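Local atomic coordinates of inclusion membrane protein A (Chlamydia trachomatis, PDB entry 6E7E), a protein that probably acts as a SNARE-like inclusion-membrane protein in the homotypic fusion of chlamydial inclusions, represented here by its soluble domain. Residues 3-8 against 72-77; 9-14 against 65-70; 38-41 against 46-49; 30-35 against 51-56; 19-24 against 102-107. The protein carries 2 engineered substitutions. All blocks are in the same frame, centred on the assembly; numbering follows the deposited sequence.

How the interactions relate
The five contacts tie a largely helical domain together from one end to the other, and helix 4-38 or the loop following it takes part in each. Interactions 1 and 2 join it to helix 65-73 and the turn beyond, with centres about 9 Å apart. At the far end, about 46 Å from interaction 1 centre to centre, interaction 3 closes the turn into helix 44-57. Interaction 4 packs helix 4-38 against helix 44-57 and meets interaction 3 where Leu35 CD2 lies 4.0 Å from Leu46 CD1. Interaction 5, nearest the middle, brings in helix 87-107. It continues into interaction 4 through Leu107, whose CD1 lies 3.7 Å from Phe32 CZ.

Interaction 1: 3-8 against 72-77; sequences ANLHLY and DEYKNS
Tyr8 and Tyr74 meet as an offset stack, with ring centroids 4.4 Å apart and planes inclined by 21°. The overlap is shifted toward the inner ends of the rings. Tyr8 CD1 comes within 3.4 Å of Tyr74 CB, while Tyr8 CB sits over the face of the Tyr74 ring, 3.9 Å from its centroid, in a CH-pi contact almost on the ring normal. Tyr74 thus covers the root of the Tyr8 side chain as well as its ring. The far end of Tyr74 reaches one turn back along the helix, where its OH packs 3.5 Å from Leu5 CA and is approached by Leu5 CD1 as well.

Tyr74 begins a type I turn that runs to Ser77. The turn is closed by Ser77 N on Tyr74 O, and the same carbonyl also accepts a bond from Ser77 OG, at 2.8 Å from Tyr74 O. Two donors on this oxygen probably help fix the backbone here, and the first torsion of Tyr74 (chi1 -177°, CG trans to the amide nitrogen) sends the ring across to helix 4-38. Arg82 extends this layer outward: it bonds to Ser77 OG, and both Tyr74 and Asn4 lean on it. Glu73, whose end leads away from helix 4-38, forms a salt bridge with Arg160 on helix 125-165.

The contact joins the first turn of helix 4-38 to the type I turn Tyr74-Ser77, an offset aromatic stack at the surface of a helical bundle, near one end of it.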
# COMPACT_ATOMS: atom_id res chain seq x y z
N ALA A 3 -14.23 -2.51 -22.12
CA ALA A 3 -13.30 -3.38 -22.88
C ALA A 3 -12.10 -3.72 -22.00
O ALA A 3 -11.55 -2.85 -21.27
CB ALA A 3 -12.89 -2.70 -24.16
N ASN A 4 -11.61 -4.93 -22.15
CA ASN A 4 -10.48 -5.39 -21.33
C ASN A 4 -9.23 -4.59 -21.64
O ASN A 4 -8.47 -4.39 -20.71
CB ASN A 4 -10.24 -6.89 -21.46
CG ASN A 4 -11.28 -7.68 -20.72
OD1 ASN A 4 -11.62 -7.37 -19.58
ND2 ASN A 4 -11.79 -8.72 -21.36
N LEU A 5 -9.04 -4.11 -22.85
CA LEU A 5 -7.81 -3.32 -23.14
C LEU A 5 -7.84 -2.05 -22.27
O LEU A 5 -6.81 -1.65 -21.74
CB LEU A 5 -7.74 -2.99 -24.61
CG LEU A 5 -6.55 -2.12 -24.99
CD1 LEU A 5 -5.23 -2.72 -24.56
CD2 LEU A 5 -6.53 -1.89 -26.49
N HIS A 6 -9.00 -1.42 -22.13
CA HIS A 6 -9.12 -0.19 -21.32
C HIS A 6 -8.94 -0.51 -19.84
O HIS A 6 -8.30 0.28 -19.12
CB HIS A 6 -10.44 0.55 -21.57
CG HIS A 6 -10.44 1.23 -22.89
ND1 HIS A 6 -10.19 2.58 -23.02
CD2 HIS A 6 -10.61 0.73 -24.13
CE1 HIS A 6 -10.21 2.90 -24.30
NE2 HIS A 6 -10.47 1.77 -25.01
N LEU A 7 -9.46 -1.61 -19.39
CA LEU A 7 -9.24 -2.01 -17.99
C LEU A 7 -7.77 -2.34 -17.76
O LEU A 7 -7.25 -2.00 -16.69
CB LEU A 7 -10.13 -3.20 -17.63
CG LEU A 7 -11.62 -2.89 -17.62
CD1 LEU A 7 -12.42 -4.11 -17.26
CD2 LEU A 7 -11.96 -1.76 -16.65
N TYR A 8 -7.10 -2.95 -18.74
CA TYR A 8 -5.63 -3.17 -18.64
C TYR A 8 -4.91 -1.83 -18.50
O TYR A 8 -4.02 -1.69 -17.64
CB TYR A 8 -5.15 -3.96 -19.85
CG TYR A 8 -3.66 -3.96 -20.04
CD1 TYR A 8 -2.85 -4.77 -19.27
CD2 TYR A 8 -3.06 -3.08 -20.91
CE1 TYR A 8 -1.47 -4.74 -19.40
CE2 TYR A 8 -1.68 -3.03 -21.05
CZ TYR A 8 -0.88 -3.86 -20.29
OH TYR A 8 0.48 -3.85 -20.42
N ASP A 72 0.46 -8.37 -15.16
CA ASP A 72 1.49 -9.18 -15.85
C ASP A 72 0.83 -10.31 -16.66
O ASP A 72 1.48 -10.83 -17.58
CB ASP A 72 2.51 -9.77 -14.86
CG ASP A 72 3.46 -8.75 -14.23
OD1 ASP A 72 3.57 -7.63 -14.77
OD2 ASP A 72 4.09 -9.10 -13.22
N GLU A 73 -0.40 -10.72 -16.34
CA GLU A 73 -1.09 -11.82 -17.06
C GLU A 73 -1.68 -11.33 -18.38
O GLU A 73 -2.01 -12.18 -19.20
CB GLU A 73 -2.19 -12.44 -16.20
CG GLU A 73 -1.64 -13.23 -15.03
CD GLU A 73 -0.74 -14.38 -15.42
OE1 GLU A 73 -1.06 -15.05 -16.40
OE2 GLU A 73 0.28 -14.60 -14.76
N TYR A 74 -1.85 -10.04 -18.62
CA TYR A 74 -2.66 -9.61 -19.79
C TYR A 74 -2.01 -9.96 -21.13
O TYR A 74 -2.74 -10.43 -22.00
CB TYR A 74 -2.89 -8.10 -19.76
CG TYR A 74 -3.77 -7.62 -20.89
CD1 TYR A 74 -5.14 -7.74 -20.83
CD2 TYR A 74 -3.22 -7.01 -22.01
CE1 TYR A 74 -5.95 -7.31 -21.87
CE2 TYR A 74 -4.02 -6.58 -23.05
CZ TYR A 74 -5.39 -6.73 -22.99
OH TYR A 74 -6.21 -6.31 -24.02
N LYS A 75 -0.70 -9.75 -21.30
CA LYS A 75 0.01 -9.73 -22.61
C LYS A 75 -0.33 -10.94 -23.48
O LYS A 75 -0.70 -10.74 -24.65
CB LYS A 75 1.52 -9.62 -22.38
CG LYS A 75 2.00 -8.26 -21.86
CD LYS A 75 3.50 -8.10 -21.75
CE LYS A 75 4.16 -9.01 -20.72
NZ LYS A 75 3.62 -8.80 -19.36
N ASN A 76 -0.16 -12.15 -22.96
CA ASN A 76 -0.39 -13.43 -23.70
C ASN A 76 -1.53 -14.19 -23.04
O ASN A 76 -1.38 -15.40 -22.83
CB ASN A 76 0.87 -14.30 -23.70
CG ASN A 76 1.75 -14.11 -24.92
OD1 ASN A 76 2.94 -13.87 -24.78
ND2 ASN A 76 1.17 -14.24 -26.10
N SER A 77 -2.60 -13.49 -22.68
CA SER A 77 -3.71 -14.00 -21.83
C SER A 77 -4.72 -14.82 -22.63
O SER A 77 -4.87 -14.60 -23.86
CB SER A 77 -4.43 -12.88 -21.14
OG SER A 77 -5.03 -11.98 -22.06

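Interaction 2: 9-14 against 65-70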
# COMPACT_ATOMS: atom_id res chain seq x y z
N GLN A 9 -5.27 -0.84 -19.30
CA GLN A 9 -4.61 0.48 -19.21
C GLN A 9 -4.92 1.14 -17.86
O GLN A 9 -4.01 1.78 -17.29
CB GLN A 9 -5.05 1.34 -20.38
CG GLN A 9 -4.48 0.85 -21.68
CD GLN A 9 -5.14 1.42 -22.91
OE1 GLN A 9 -6.16 2.12 -22.89
NE2 GLN A 9 -4.50 1.12 -24.01
N ASP A 10 -6.12 1.00 -17.34
CA ASP A 10 -6.45 1.55 -16.00
C ASP A 10 -5.60 0.86 -14.94
O ASP A 10 -5.06 1.51 -14.06
CB ASP A 10 -7.92 1.30 -15.67
CG ASP A 10 -8.92 2.14 -16.42
OD1 ASP A 10 -8.50 3.16 -16.96
OD2 ASP A 10 -10.09 1.71 -16.48
N LEU A 11 -5.50 -0.45 -15.04
CA LEU A 11 -4.70 -1.19 -14.06
C LEU A 11 -3.23 -0.82 -14.19
O LEU A 11 -2.54 -0.73 -13.17
CB LEU A 11 -4.93 -2.68 -14.23
CG LEU A 11 -4.27 -3.54 -13.17
CD1 LEU A 11 -4.77 -3.22 -11.75
CD2 LEU A 11 -4.49 -5.00 -13.48
N GLN A 12 -2.73 -0.64 -15.39
CA GLN A 12 -1.33 -0.25 -15.59
C GLN A 12 -1.05 1.04 -14.82
O GLN A 12 -0.03 1.16 -14.12
CB GLN A 12 -1.08 -0.08 -17.06
CG GLN A 12 0.31 0.38 -17.44
CD GLN A 12 0.39 0.64 -18.92
OE1 GLN A 12 -0.52 1.20 -19.55
NE2 GLN A 12 1.48 0.21 -19.51
N ARG A 13 -1.96 1.99 -14.95
CA ARG A 13 -1.80 3.29 -14.25
C ARG A 13 -1.83 3.08 -12.74
O ARG A 13 -0.98 3.64 -12.02
CB ARG A 13 -2.95 4.20 -14.69
CG ARG A 13 -3.05 5.56 -14.02
CD ARG A 13 -4.41 6.24 -14.35
NE ARG A 13 -4.67 6.27 -15.79
CZ ARG A 13 -5.66 5.68 -16.47
NH1 ARG A 13 -6.65 5.05 -15.85
NH2 ARG A 13 -5.67 5.75 -17.79
N GLU A 14 -2.78 2.32 -12.24
CA GLU A 14 -2.88 2.16 -10.78
C GLU A 14 -1.71 1.34 -10.23
O GLU A 14 -1.26 1.66 -9.14
CB GLU A 14 -4.22 1.53 -10.42
CG GLU A 14 -5.42 2.37 -10.80
CD GLU A 14 -5.34 3.84 -10.41
OE1 GLU A 14 -5.09 4.10 -9.24
OE2 GLU A 14 -5.51 4.71 -11.27
N LYS A 65 0.26 -7.43 -4.53
CA LYS A 65 0.83 -8.41 -5.49
C LYS A 65 -0.24 -8.92 -6.46
O LYS A 65 0.11 -9.19 -7.62
CB LYS A 65 1.45 -9.55 -4.70
CG LYS A 65 2.04 -10.66 -5.54
CD LYS A 65 2.58 -11.82 -4.73
CE LYS A 65 2.02 -11.91 -3.33
NZ LYS A 65 2.03 -13.30 -2.81
N GLY A 66 -1.48 -9.11 -6.03
CA GLY A 66 -2.48 -9.66 -6.97
C GLY A 66 -2.72 -8.72 -8.13
O GLY A 66 -2.96 -9.18 -9.25
N PHE A 67 -2.70 -7.42 -7.89
CA PHE A 67 -2.90 -6.42 -8.96
C PHE A 67 -1.71 -6.45 -9.90
O PHE A 67 -1.89 -6.32 -11.11
CB PHE A 67 -3.18 -5.05 -8.38
CG PHE A 67 -4.49 -4.95 -7.68
CD1 PHE A 67 -5.66 -5.00 -8.41
CD2 PHE A 67 -4.57 -4.91 -6.30
CE1 PHE A 67 -6.89 -4.93 -7.79
CE2 PHE A 67 -5.80 -4.84 -5.67
CZ PHE A 67 -6.95 -4.83 -6.42
N GLU A 68 -0.51 -6.46 -9.33
CA GLU A 68 0.70 -6.51 -10.16
C GLU A 68 0.69 -7.80 -10.98
O GLU A 68 0.99 -7.79 -12.20
CB GLU A 68 1.93 -6.38 -9.25
CG GLU A 68 3.21 -6.24 -10.03
CD GLU A 68 4.43 -5.89 -9.21
OE1 GLU A 68 4.27 -5.56 -8.03
OE2 GLU A 68 5.51 -5.94 -9.79
N SER A 69 0.33 -8.91 -10.36
CA SER A 69 0.25 -10.19 -11.08
C SER A 69 -0.79 -10.14 -12.21
O SER A 69 -0.54 -10.65 -13.31
CB SER A 69 -0.07 -11.29 -10.14
OG SER A 69 1.03 -11.58 -9.28
N LEU A 70 -1.96 -9.57 -11.95
CA LEU A 70 -3.03 -9.46 -12.97
C LEU A 70 -2.51 -8.69 -14.17
O LEU A 70 -2.68 -9.11 -15.31
CB LEU A 70 -4.24 -8.75 -12.37
CG LEU A 70 -5.45 -8.65 -13.30
CD1 LEU A 70 -5.96 -10.03 -13.70
CD2 LEU A 70 -6.54 -7.86 -12.61
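Leu11 lies across two side chains of helix 65-73 and gives one methyl to each. Its CD2 packs 3.6 Å from Leu70 CD2 and also rests on the backbone, 3.8 Å from Phe67 O. Its CD1 approaches Phe67 CD1 at 3.9 Å, and the two side chains cross at roughly a right angle. The first torsion of Leu11 (chi1 -174°) carries CG toward helix 65-73, and the second (chi2 60°) sets CD1 toward Phe67 and CD2 toward Leu70. All three side chains are buried. Phe85 adds to the packing on Leu11 and Leu70, while Phe67 continues inward to Leu93, Leu148 and Leu152. Ser69 turns toward helix 125-165, where it touches Ile156, and its OG bonds to Lys65 O, 3.1 Å away, from above the carbonyl plane.

The outer flank is polar and looser. On helix 4-38, Arg13 NH1 bridges back to Asp10 OD1 at 2.9 Å, meeting the anti side of the carboxylate 31° out of its plane. Glu68 OE2 makes a long, weak ion pair with Lys19.

This is antiparallel packing of two helices through a leucine and phenylalanine contact, within a helical bundle.

Interaction 3: 38-41 against 46-49; sequences EFAT and LSAV
This is a short-range packing contact across a helix-loop-helix turn, where the chain leaves helix 4-38 and folds back into helix 44-57. Its apolar half is a CH-pi contact. Leu46 CD2 lies over one face of the Phe39 ring, 3.8 Å from the centroid and displaced toward the CG side, which it approaches to 3.6 Å from Phe39 CG. Val114 of helix 110-119 packs on both residues.

Beside it, Ser47 faces the loop backbone. Ser47 OG sits 3.5 Å from Ala40 CA, and Ser47 CB is 3.9 Å from Phe39 O. The hydroxyl finds its polar partner in the last turn of the preceding helix, where it donates to Ser36 O.

Two kinds of chemistry thus secure the reversal: a methyl over an aromatic face on the buried side and, next to the loop, a serine whose hydrogen bond ties the start of helix 44-57 directly to the end of helix 4-38. Toward Ala40 the serine oxygen meets carbon, CA and CB, in a van der Waals contact, while its hydrogen bond goes to Ser36 O.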
# COMPACT_ATOMS: atom_id res chain seq x y z
N GLU A 38 15.41 7.35 18.15
CA GLU A 38 15.86 8.68 18.61
C GLU A 38 15.10 9.09 19.87
O GLU A 38 15.68 9.74 20.72
CB GLU A 38 15.61 9.71 17.52
CG GLU A 38 16.55 9.66 16.35
CD GLU A 38 16.04 10.51 15.20
OE1 GLU A 38 15.37 11.55 15.50
OE2 GLU A 38 16.34 10.15 14.02
N PHE A 39 13.82 8.76 19.94
CA PHE A 39 12.90 9.23 20.99
C PHE A 39 12.59 8.18 22.04
O PHE A 39 11.83 8.45 22.96
CB PHE A 39 11.64 9.84 20.38
CG PHE A 39 11.90 11.22 19.84
CD1 PHE A 39 12.38 11.43 18.56
CD2 PHE A 39 11.70 12.33 20.66
CE1 PHE A 39 12.69 12.70 18.11
CE2 PHE A 39 12.00 13.59 20.19
CZ PHE A 39 12.49 13.78 18.93
N ALA A 40 13.24 7.03 21.98
CA ALA A 40 12.92 5.92 22.89
C ALA A 40 13.06 6.39 24.34
O ALA A 40 12.25 5.95 25.16
CB ALA A 40 13.80 4.75 22.61
N THR A 41 14.05 7.22 24.67
CA THR A 41 14.28 7.62 26.08
C THR A 41 13.71 9.01 26.39
O THR A 41 13.83 9.40 27.55
CB THR A 41 15.77 7.58 26.42
OG1 THR A 41 16.47 8.49 25.57
CG2 THR A 41 16.36 6.20 26.28
N LEU A 46 5.63 8.70 21.58
CA LEU A 46 6.09 8.96 20.20
C LEU A 46 6.88 7.76 19.70
O LEU A 46 6.75 7.37 18.55
CB LEU A 46 6.94 10.23 20.15
CG LEU A 46 7.56 10.52 18.80
CD1 LEU A 46 6.51 10.72 17.71
CD2 LEU A 46 8.48 11.71 18.90
N SER A 47 7.73 7.20 20.55
CA SER A 47 8.57 6.08 20.12
C SER A 47 7.68 4.89 19.74
O SER A 47 7.96 4.19 18.73
CB SER A 47 9.57 5.75 21.20
OG SER A 47 10.39 4.66 20.83
N ALA A 48 6.64 4.61 20.51
CA ALA A 48 5.75 3.45 20.26
C ALA A 48 4.97 3.68 18.96
O ALA A 48 4.87 2.75 18.14
CB ALA A 48 4.84 3.24 21.44
N VAL A 49 4.41 4.87 18.75
CA VAL A 49 3.63 5.09 17.51
C VAL A 49 4.57 5.00 16.31
O VAL A 49 4.17 4.50 15.25
CB VAL A 49 2.83 6.42 17.53
CG1 VAL A 49 3.63 7.70 17.48
CG2 VAL A 49 1.88 6.44 16.34

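Interaction 4: 30-35 against 51-56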
# COMPACT_ATOMS: atom_id res chain seq x y z
N LYS A 30 11.38 3.79 7.11
CA LYS A 30 12.74 3.95 7.64
C LYS A 30 12.84 5.22 8.51
O LYS A 30 13.50 5.21 9.55
CB LYS A 30 13.74 4.02 6.48
CG LYS A 30 15.20 4.00 6.87
CD LYS A 30 16.10 3.67 5.72
CE LYS A 30 16.27 4.86 4.81
NZ LYS A 30 17.39 4.64 3.87
N GLU A 31 12.17 6.28 8.08
CA GLU A 31 12.17 7.53 8.85
C GLU A 31 11.57 7.29 10.24
O GLU A 31 12.10 7.80 11.24
CB GLU A 31 11.38 8.59 8.10
CG GLU A 31 11.54 9.97 8.67
CD GLU A 31 10.88 11.08 7.85
OE1 GLU A 31 9.85 10.81 7.19
OE2 GLU A 31 11.36 12.24 7.89
N PHE A 32 10.49 6.53 10.33
CA PHE A 32 9.85 6.27 11.64
C PHE A 32 10.65 5.25 12.45
O PHE A 32 10.62 5.37 13.67
CB PHE A 32 8.37 5.90 11.47
CG PHE A 32 7.56 7.15 11.23
CD1 PHE A 32 7.28 8.00 12.28
CD2 PHE A 32 7.17 7.54 9.96
CE1 PHE A 32 6.63 9.20 12.08
CE2 PHE A 32 6.54 8.74 9.76
CZ PHE A 32 6.28 9.57 10.82
N LEU A 33 11.40 4.36 11.82
CA LEU A 33 12.34 3.52 12.60
C LEU A 33 13.38 4.42 13.27
O LEU A 33 13.64 4.30 14.46
CB LEU A 33 13.03 2.51 11.69
CG LEU A 33 14.03 1.61 12.40
CD1 LEU A 33 13.35 0.78 13.48
CD2 LEU A 33 14.66 0.70 11.37
N HIS A 34 13.97 5.32 12.51
CA HIS A 34 14.92 6.30 13.09
C HIS A 34 14.25 7.05 14.25
O HIS A 34 14.83 7.15 15.32
CB HIS A 34 15.39 7.29 12.02
CG HIS A 34 16.54 6.83 11.20
ND1 HIS A 34 16.53 6.09 10.02
CD2 HIS A 34 17.84 7.11 11.43
CE1 HIS A 34 17.79 5.98 9.60
NE2 HIS A 34 18.59 6.57 10.45
N LEU A 35 13.08 7.61 14.01
CA LEU A 35 12.40 8.45 15.01
C LEU A 35 12.14 7.63 16.27
O LEU A 35 12.28 8.13 17.38
CB LEU A 35 11.12 9.04 14.42
CG LEU A 35 10.56 10.26 15.14
CD1 LEU A 35 11.44 11.47 14.88
CD2 LEU A 35 9.14 10.52 14.65
N GLN A 51 7.29 3.12 16.05
CA GLN A 51 7.50 1.67 15.82
C GLN A 51 6.26 1.07 15.13
O GLN A 51 6.43 0.20 14.27
CB GLN A 51 7.83 0.98 17.12
CG GLN A 51 7.91 -0.55 17.01
CD GLN A 51 8.95 -1.10 16.06
OE1 GLN A 51 10.05 -0.56 15.95
NE2 GLN A 51 8.62 -2.19 15.39
N ASP A 52 5.07 1.55 15.46
CA ASP A 52 3.84 1.08 14.79
C ASP A 52 3.87 1.41 13.30
O ASP A 52 3.43 0.57 12.48
CB ASP A 52 2.59 1.70 15.40
CG ASP A 52 2.24 1.30 16.80
OD1 ASP A 52 2.73 0.24 17.24
OD2 ASP A 52 1.46 2.04 17.41
N PHE A 53 4.33 2.58 12.90
CA PHE A 53 4.46 2.86 11.46
C PHE A 53 5.46 1.90 10.83
O PHE A 53 5.23 1.39 9.73
CB PHE A 53 4.91 4.29 11.21
CG PHE A 53 3.78 5.27 11.25
CD1 PHE A 53 2.94 5.37 10.18
CD2 PHE A 53 3.54 6.07 12.34
CE1 PHE A 53 1.89 6.26 10.17
CE2 PHE A 53 2.49 6.96 12.33
CZ PHE A 53 1.68 7.07 11.24
N TYR A 54 6.57 1.64 11.51
CA TYR A 54 7.58 0.72 10.97
C TYR A 54 6.92 -0.64 10.70
O TYR A 54 7.06 -1.23 9.63
CB TYR A 54 8.79 0.58 11.88
CG TYR A 54 9.85 -0.25 11.20
CD1 TYR A 54 10.62 0.31 10.18
CD2 TYR A 54 10.03 -1.58 11.47
CE1 TYR A 54 11.55 -0.43 9.46
CE2 TYR A 54 10.97 -2.33 10.79
CZ TYR A 54 11.72 -1.76 9.78
OH TYR A 54 12.62 -2.51 9.09
N SER A 55 6.20 -1.13 11.68
CA SER A 55 5.59 -2.48 11.65
C SER A 55 4.47 -2.54 10.61
O SER A 55 4.39 -3.53 9.85
CB SER A 55 5.10 -2.83 13.03
OG SER A 55 6.18 -3.02 13.92
N CYS A 56 3.58 -1.55 10.56
CA CYS A 56 2.39 -1.68 9.70
C CYS A 56 2.80 -1.52 8.23
O CYS A 56 2.06 -2.00 7.35
CB CYS A 56 1.26 -0.77 10.14
SG CYS A 56 1.43 0.93 9.59
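Phe32 and Phe53 stack face to face on the buried side, their centroids 4.7 Å apart and their planes splayed by 27°. The two side chains lie alongside each other and point the same way. They are closest at their roots, Phe32 CB to Phe53 CB at 3.8 Å, and Phe53 CD2 lies over the face of Phe32 near its rim. In both residues CG is trans to the carbonyl carbon, which keeps the rings running abreast into the interior.

The aliphatic-aromatic pair lies nearer the surface. Leu33 covers one face of Tyr54, with Leu33 CB 3.6 Å from Tyr54 CD1 and Leu33 CD2 3.8 Å from Tyr54 CE1. Its other methyl, CD1, stands above the middle of the ring.

Polar bonds run along the helices or to residues beyond this pair of segments. His34 ND1 donates to Lys30 O at 3.2 Å, in the plane of its own ring, while His34 N reaches the same oxygen from the opposite face of the carbonyl. Asp52 forms a salt bridge with Arg135.

The axes of the two short segments run roughly antiparallel (147°), approaching to 7.8 Å, as the two arms of a helical hairpin. Leu131 of helix 125-165 and Leu107 of helix 87-107 each touch both phenylalanines, and helix 110-119 borders the hairpin through Arg115 beside His34 and Leu35.

Interaction 5: 19-24 against 102-107; sequences KEINFM and EEIRFL
Segments 19-24 and 102-107 are both helical and run in broadly the same direction, with their backbones nearest at Met24 and Ile104, whose CA atoms are 7.6 Å apart. They belong to two of the long helices of the bundle, 4-38 and 87-107, and their contact is buried close to the centre of the domain.

Ile104 carries the contact from its side, directing both branches across the interface. Its CD1 reaches between two residues one turn apart on helix 4-38, lying 4.0 Å from Ile21 CG2 and equally far from Met24 CB. Its CG2 packs against the thioether, 4.0 Å from Met24 SD. Met24 first extends and then bends at its last torsion (chi3 -85°), a turn that brings Met24 CE within 4.2 Å of Ile104 CD1. All these approaches are at ordinary van der Waals separation, without a polar bond between the two segments. Ile21 packs further onto Val97 and Leu100, and Ile104 onto Leu25, so the apolar seam carries on along both helices.

Charged groups edge this seam. Glu20 reaches across in a salt bridge to Arg101, just before the second segment. On the outer side of helix 87-107, Arg105 grips Glu102 side-on, NH2 to OE1 at 2.9 Å and NE to OE2 at 3.0 Å, both on the syn sides of the carboxylate. Next to it, Glu102 O sits over the centre of the Phe106 ring, 3.3 Å above its plane.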
# COMPACT_ATOMS: atom_id res chain seq x y z
N LYS A 19 3.37 1.21 -7.08
CA LYS A 19 4.82 1.05 -6.95
C LYS A 19 5.42 2.35 -6.42
O LYS A 19 6.37 2.29 -5.63
CB LYS A 19 5.43 0.66 -8.29
CG LYS A 19 5.11 -0.77 -8.69
CD LYS A 19 5.66 -1.13 -10.04
CE LYS A 19 5.41 -2.58 -10.37
NZ LYS A 19 6.00 -2.95 -11.68
N GLU A 20 4.91 3.50 -6.82
CA GLU A 20 5.39 4.77 -6.24
C GLU A 20 5.04 4.85 -4.76
O GLU A 20 5.86 5.27 -3.93
CB GLU A 20 4.78 5.96 -6.97
CG GLU A 20 5.21 6.06 -8.41
CD GLU A 20 4.87 7.38 -9.05
OE1 GLU A 20 4.01 8.09 -8.50
OE2 GLU A 20 5.51 7.71 -10.04
N ILE A 21 3.82 4.48 -4.42
CA ILE A 21 3.34 4.46 -3.02
C ILE A 21 4.23 3.52 -2.22
O ILE A 21 4.65 3.86 -1.12
CB ILE A 21 1.86 4.08 -2.98
CG1 ILE A 21 0.98 5.21 -3.50
CG2 ILE A 21 1.46 3.63 -1.59
CD1 ILE A 21 -0.42 4.73 -3.88
N ASN A 22 4.52 2.34 -2.76
CA ASN A 22 5.39 1.38 -2.05
C ASN A 22 6.73 2.01 -1.74
O ASN A 22 7.25 1.91 -0.63
CB ASN A 22 5.57 0.15 -2.93
CG ASN A 22 6.47 -0.88 -2.31
OD1 ASN A 22 7.53 -1.22 -2.85
ND2 ASN A 22 6.11 -1.34 -1.15
N PHE A 23 7.33 2.64 -2.74
CA PHE A 23 8.66 3.25 -2.53
C PHE A 23 8.55 4.35 -1.46
O PHE A 23 9.36 4.40 -0.53
CB PHE A 23 9.22 3.83 -3.82
CG PHE A 23 10.53 4.49 -3.54
CD1 PHE A 23 11.67 3.73 -3.30
CD2 PHE A 23 10.58 5.86 -3.33
CE1 PHE A 23 12.84 4.36 -2.89
CE2 PHE A 23 11.76 6.47 -2.94
CZ PHE A 23 12.89 5.72 -2.75
N MET A 24 7.58 5.23 -1.58
CA MET A 24 7.45 6.34 -0.61
C MET A 24 7.18 5.79 0.79
O MET A 24 7.76 6.31 1.76
CB MET A 24 6.34 7.30 -1.02
CG MET A 24 6.75 8.11 -2.22
SD MET A 24 5.51 9.38 -2.63
CE MET A 24 4.38 8.46 -3.63
N GLU A 102 -2.90 10.37 -0.42
CA GLU A 102 -3.21 11.48 0.50
C GLU A 102 -2.64 11.19 1.90
O GLU A 102 -2.15 12.14 2.54
CB GLU A 102 -4.70 11.75 0.53
CG GLU A 102 -5.21 12.43 -0.72
CD GLU A 102 -4.71 13.85 -0.82
OE1 GLU A 102 -5.28 14.71 -0.13
OE2 GLU A 102 -3.69 14.09 -1.49
N GLU A 103 -2.69 9.95 2.38
CA GLU A 103 -2.06 9.63 3.68
C GLU A 103 -0.58 9.98 3.62
O GLU A 103 -0.04 10.56 4.58
CB GLU A 103 -2.23 8.18 4.06
CG GLU A 103 -3.66 7.76 4.35
CD GLU A 103 -4.39 8.51 5.45
OE1 GLU A 103 -3.75 9.05 6.36
OE2 GLU A 103 -5.63 8.50 5.43
N ILE A 104 0.10 9.63 2.54
CA ILE A 104 1.54 9.97 2.39
C ILE A 104 1.70 11.48 2.44
O ILE A 104 2.62 11.97 3.09
CB ILE A 104 2.11 9.40 1.08
CG1 ILE A 104 2.23 7.88 1.20
CG2 ILE A 104 3.45 10.04 0.72
CD1 ILE A 104 2.44 7.21 -0.15
N ARG A 105 0.86 12.21 1.75
CA ARG A 105 0.98 13.68 1.73
C ARG A 105 0.94 14.20 3.16
O ARG A 105 1.73 15.09 3.52
CB ARG A 105 -0.11 14.28 0.84
CG ARG A 105 0.12 15.75 0.56
CD ARG A 105 -0.81 16.33 -0.47
NE ARG A 105 -2.20 16.31 -0.03
CZ ARG A 105 -2.80 17.26 0.69
NH1 ARG A 105 -2.13 18.32 1.11
NH2 ARG A 105 -4.07 17.13 1.01
N PHE A 106 0.01 13.75 3.97
CA PHE A 106 -0.12 14.24 5.36
C PHE A 106 1.04 13.78 6.23
O PHE A 106 1.48 14.48 7.14
CB PHE A 106 -1.34 13.67 6.08
CG PHE A 106 -2.67 13.81 5.39
CD1 PHE A 106 -2.96 14.96 4.67
CD2 PHE A 106 -3.64 12.82 5.47
CE1 PHE A 106 -4.19 15.11 4.04
CE2 PHE A 106 -4.87 12.97 4.84
CZ PHE A 106 -5.14 14.12 4.12
N LEU A 107 1.52 12.57 6.01
CA LEU A 107 2.55 11.99 6.89
C LEU A 107 3.92 12.59 6.58
O LEU A 107 4.75 12.62 7.48
CB LEU A 107 2.55 10.49 6.68
CG LEU A 107 3.42 9.67 7.63
CD1 LEU A 107 3.05 9.91 9.09
CD2 LEU A 107 3.27 8.20 7.30